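Cupin 2 conserved barrel domain protein (Leptotrichia buccalis, PDB 3RNS) is of unknown function but carries a conserved cupin barrel, a small beta-barrel fold that in many relatives holds a metal or a small ligand. Local coordinates at residues Asp167-Thr178 / Glu199-Ala210. Sequence-based numbering, arbitrary orientation.
Sequences DPHKAPGDALVT and ESAVLPANIPHA
H209 turns the edge of its imidazole, CD2 and NE2 leading, onto a face of H169 in a T-shaped stack, planes at 76° and ring centroids 4.5 Å apart. Antiparallel pairing puts both side chains on the same face of the sheet, and CG lying between the backbone N and the carbonyl carbon (chi1 59° and 56°) brings the rings together. H169 is fixed in rotation by ND1, which donates to the carbonyl of D167 (ND1 to O 2.8 Å) nearly in the ring plane, leaving NE2 to share one water with NE2 of H209. H209 is sandwiched: CD1 of L203 lies over one face, while O of H169 sits 3.8 Å above the other. The backbones of the histidines pair too, H209 N reaching H169 O at 2.8 Å. Within the type II turn P204-I207, the amide of A205 donates to D174 OD1 (N to OD1 2.9 Å) from above the carboxylate plane of D174. Before the turn, strand 199-203 runs antiparallel to strand 174-178, with V177 CG1 packed on L203 CD1 at 3.8 Å and M220 and L222 of strand 218-225 also against V177. Paired strands with inward histidines are characteristic of the cupin barrel, whose metal-binding members use such residues as ligands.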
loop_
_atom_site.group_PDB
_atom_site.type_symbol
_atom_site.label_atom_id
_atom_site.label_comp_id
_atom_site.label_asym_id
_atom_site.label_seq_id
_atom_site.Cartn_x
_atom_site.Cartn_y
_atom_site.Cartn_z
ATOM N N ASP A 167 -1.244 -9.140 19.640
ATOM C CA ASP A 167 -0.662 -8.551 20.846
ATOM C C ASP A 167 0.452 -7.568 20.472
ATOM O O ASP A 167 1.008 -7.657 19.380
ATOM C CB ASP A 167 -0.048 -9.660 21.720
ATOM C CG ASP A 167 -1.087 -10.623 22.280
ATOM O OD1 ASP A 167 -2.219 -10.178 22.571
ATOM O OD2 ASP A 167 -0.756 -11.840 22.431
ATOM N N PRO A 168 0.806 -6.652 21.397
ATOM C CA PRO A 168 1.830 -5.668 21.111
ATOM C C PRO A 168 3.131 -6.303 20.656
ATOM O O PRO A 168 3.590 -7.278 21.263
ATOM C CB PRO A 168 2.046 -4.983 22.470
ATOM C CG PRO A 168 0.773 -5.129 23.175
ATOM C CD PRO A 168 0.329 -6.526 22.792
ATOM N N HIS A 169 3.726 -5.752 19.609
ATOM C CA HIS A 169 5.010 -6.252 19.099
ATOM C C HIS A 169 5.737 -5.123 18.350
ATOM O O HIS A 169 5.177 -4.044 18.154
ATOM C CB HIS A 169 4.805 -7.486 18.203
ATOM C CG HIS A 169 3.930 -7.240 17.010
ATOM N ND1 HIS A 169 2.565 -7.015 17.108
ATOM C CD2 HIS A 169 4.229 -7.171 15.690
ATOM C CE1 HIS A 169 2.067 -6.808 15.896
ATOM N NE2 HIS A 169 3.055 -6.912 15.017
ATOM N N LYS A 170 7.000 -5.356 18.010
ATOM C CA LYS A 170 7.810 -4.392 17.299
ATOM C C LYS A 170 8.282 -4.954 15.968
ATOM O O LYS A 170 8.475 -6.171 15.821
ATOM C CB LYS A 170 9.035 -4.042 18.099
ATOM C CG LYS A 170 8.776 -3.443 19.459
ATOM C CD LYS A 170 10.113 -3.244 20.184
ATOM C CE LYS A 170 9.945 -2.582 21.545
ATOM N NZ LYS A 170 9.866 -3.571 22.687
ATOM N N ALA A 171 8.468 -4.066 15.003
ATOM C CA ALA A 171 9.107 -4.425 13.750
ATOM C C ALA A 171 10.384 -3.618 13.634
ATOM O O ALA A 171 10.481 -2.511 14.170
ATOM C CB ALA A 171 8.162 -4.158 12.559
ATOM N N PRO A 172 11.379 -4.162 12.912
ATOM C CA PRO A 172 12.623 -3.430 12.753
ATOM C C PRO A 172 12.560 -2.349 11.628
ATOM O O PRO A 172 13.570 -1.718 11.288
ATOM C CB PRO A 172 13.633 -4.552 12.437
ATOM C CG PRO A 172 12.753 -5.700 11.809
ATOM C CD PRO A 172 11.328 -5.347 12.024
ATOM N N GLY A 173 11.398 -2.118 11.064
ATOM C CA GLY A 173 11.236 -1.032 10.112
ATOM C C GLY A 173 9.908 -0.329 10.337
ATOM O O GLY A 173 9.125 -0.741 11.219
ATOM N N ASP A 174 9.674 0.728 9.547
ATOM C CA ASP A 174 8.415 1.437 9.571
ATOM C C ASP A 174 7.439 0.680 8.712
ATOM O O ASP A 174 7.779 0.253 7.625
ATOM C CB ASP A 174 8.540 2.865 9.017
ATOM C CG ASP A 174 9.493 3.744 9.830
ATOM O OD1 ASP A 174 9.268 3.918 11.064
ATOM O OD2 ASP A 174 10.492 4.252 9.219
ATOM N N ALA A 175 6.227 0.507 9.214
ATOM C CA ALA A 175 5.189 -0.184 8.484
ATOM C C ALA A 175 4.099 0.793 8.089
ATOM O O ALA A 175 3.587 1.534 8.926
ATOM C CB ALA A 175 4.566 -1.234 9.334
ATOM N N LEU A 176 3.686 0.714 6.850
ATOM C CA LEU A 176 2.488 1.370 6.392
ATOM C C LEU A 176 1.365 0.314 6.310
ATOM O O LEU A 176 1.499 -0.696 5.614
ATOM C CB LEU A 176 2.721 1.986 4.991
ATOM C CG LEU A 176 1.448 2.666 4.448
ATOM C CD1 LEU A 176 1.238 4.035 5.183
ATOM C CD2 LEU A 176 1.562 2.775 2.904
ATOM N N VAL A 177 0.268 0.558 6.986
ATOM C CA VAL A 177 -0.899 -0.309 6.887
ATOM C C VAL A 177 -2.003 0.448 6.155
ATOM O O VAL A 177 -2.143 1.689 6.317
ATOM C CB VAL A 177 -1.347 -0.824 8.276
ATOM C CG1 VAL A 177 -0.191 -1.650 8.899
ATOM C CG2 VAL A 177 -1.760 0.328 9.230
ATOM N N THR A 178 -2.692 -0.252 5.279
ATOM C CA THR A 178 -3.845 0.284 4.569
ATOM C C THR A 178 -5.019 -0.686 4.726
ATOM O O THR A 178 -4.884 -1.883 4.422
ATOM C CB THR A 178 -3.567 0.460 3.049
ATOM O OG1 THR A 178 -2.356 1.230 2.864
ATOM C CG2 THR A 178 -4.707 1.239 2.365
ATOM N N GLU A 199 -8.294 4.125 4.361
ATOM C CA GLU A 199 -7.305 4.908 5.129
ATOM C C GLU A 199 -6.075 4.083 5.390
ATOM O O GLU A 199 -6.092 2.824 5.315
ATOM C CB GLU A 199 -7.904 5.377 6.436
ATOM C CG GLU A 199 -9.185 6.291 6.278
ATOM C CD GLU A 199 -9.802 6.684 7.650
ATOM O OE1 GLU A 199 -9.606 5.937 8.676
ATOM O OE2 GLU A 199 -10.513 7.708 7.724
ATOM N N SER A 200 -5.005 4.790 5.705
ATOM C CA SER A 200 -3.720 4.197 5.999
ATOM C C SER A 200 -3.115 4.808 7.236
ATOM O O SER A 200 -3.516 5.872 7.701
ATOM C CB SER A 200 -2.781 4.429 4.815
ATOM O OG SER A 200 -3.350 4.020 3.563
ATOM N N ALA A 201 -2.103 4.159 7.768
ATOM C CA ALA A 201 -1.336 4.701 8.891
ATOM C C ALA A 201 0.074 4.137 8.897
ATOM O O ALA A 201 0.333 3.004 8.442
ATOM C CB ALA A 201 -2.064 4.377 10.282
ATOM N N VAL A 202 0.979 4.880 9.506
ATOM C CA VAL A 202 2.336 4.402 9.704
ATOM C C VAL A 202 2.528 3.937 11.146
ATOM O O VAL A 202 2.204 4.659 12.089
ATOM C CB VAL A 202 3.398 5.482 9.338
ATOM C CG1 VAL A 202 4.833 4.984 9.665
ATOM C CG2 VAL A 202 3.285 5.812 7.868
ATOM N N LEU A 203 3.059 2.726 11.308
ATOM C CA LEU A 203 3.417 2.184 12.598
ATOM C C LEU A 203 4.920 2.254 12.598
ATOM O O LEU A 203 5.566 1.486 11.873
ATOM C CB LEU A 203 2.922 0.729 12.766
ATOM C CG LEU A 203 1.512 0.388 12.256
ATOM C CD1 LEU A 203 1.211 -1.138 12.392
ATOM C CD2 LEU A 203 0.520 1.225 13.019
ATOM N N PRO A 204 5.492 3.153 13.411
ATOM C CA PRO A 204 6.935 3.402 13.371
ATOM C C PRO A 204 7.835 2.307 13.943
ATOM O O PRO A 204 7.445 1.550 14.853
ATOM C CB PRO A 204 7.092 4.695 14.161
ATOM C CG PRO A 204 5.961 4.649 15.137
ATOM C CD PRO A 204 4.825 3.960 14.437
ATOM N N ALA A 205 9.059 2.291 13.422
ATOM C CA ALA A 205 10.064 1.270 13.711
ATOM C C ALA A 205 10.341 1.229 15.191
ATOM O O ALA A 205 10.376 2.262 15.827
ATOM C CB ALA A 205 11.404 1.567 12.942
ATOM N N ASN A 206 10.534 0.030 15.723
ATOM C CA ASN A 206 11.057 -0.159 17.081
ATOM C C ASN A 206 10.165 0.352 18.216
ATOM O O ASN A 206 10.632 0.509 19.364
ATOM C CB ASN A 206 12.476 0.447 17.195
ATOM C CG ASN A 206 13.414 -0.068 16.109
ATOM O OD1 ASN A 206 13.437 -1.274 15.815
ATOM N ND2 ASN A 206 14.181 0.830 15.508
ATOM N N ILE A 207 8.886 0.564 17.902
ATOM C CA ILE A 207 7.908 1.031 18.863
ATOM C C ILE A 207 6.765 0.019 18.910
ATOM O O ILE A 207 6.263 -0.384 17.881
ATOM C CB ILE A 207 7.335 2.396 18.482
ATOM C CG1 ILE A 207 8.421 3.472 18.448
ATOM C CG2 ILE A 207 6.247 2.806 19.495
ATOM C CD1 ILE A 207 8.853 3.923 19.792
ATOM N N PRO A 208 6.339 -0.388 20.100
ATOM C CA PRO A 208 5.371 -1.468 20.018
ATOM C C PRO A 208 4.064 -1.036 19.359
ATOM O O PRO A 208 3.640 0.127 19.513
ATOM C CB PRO A 208 5.152 -1.876 21.483
ATOM C CG PRO A 208 6.180 -1.102 22.310
ATOM C CD PRO A 208 6.537 0.092 21.478
ATOM N N HIS A 209 3.445 -1.948 18.611
ATOM C CA HIS A 209 2.099 -1.710 18.053
ATOM C C HIS A 209 1.262 -2.996 18.176
ATOM O O HIS A 209 1.791 -4.106 18.408
ATOM C CB HIS A 209 2.160 -1.203 16.588
ATOM C CG HIS A 209 2.918 -2.112 15.671
ATOM N ND1 HIS A 209 4.153 -1.786 15.151
ATOM C CD2 HIS A 209 2.633 -3.353 15.207
ATOM C CE1 HIS A 209 4.586 -2.778 14.391
ATOM N NE2 HIS A 209 3.684 -3.742 14.412
ATOM N N ALA A 210 -0.038 -2.834 18.006
ATOM C CA ALA A 210 -0.994 -3.938 18.066
ATOM C C ALA A 210 -2.203 -3.550 17.221
ATOM O O ALA A 210 -2.383 -2.402 16.829
ATOM C CB ALA A 210 -1.409 -4.207 19.534
HETATM O O HOH W 1 3.770 -5.878 12.597
HETATM O O HOH W 2 7.388 -1.417 15.617
HETATM O O HOH W 3 6.884 -0.739 12.775
#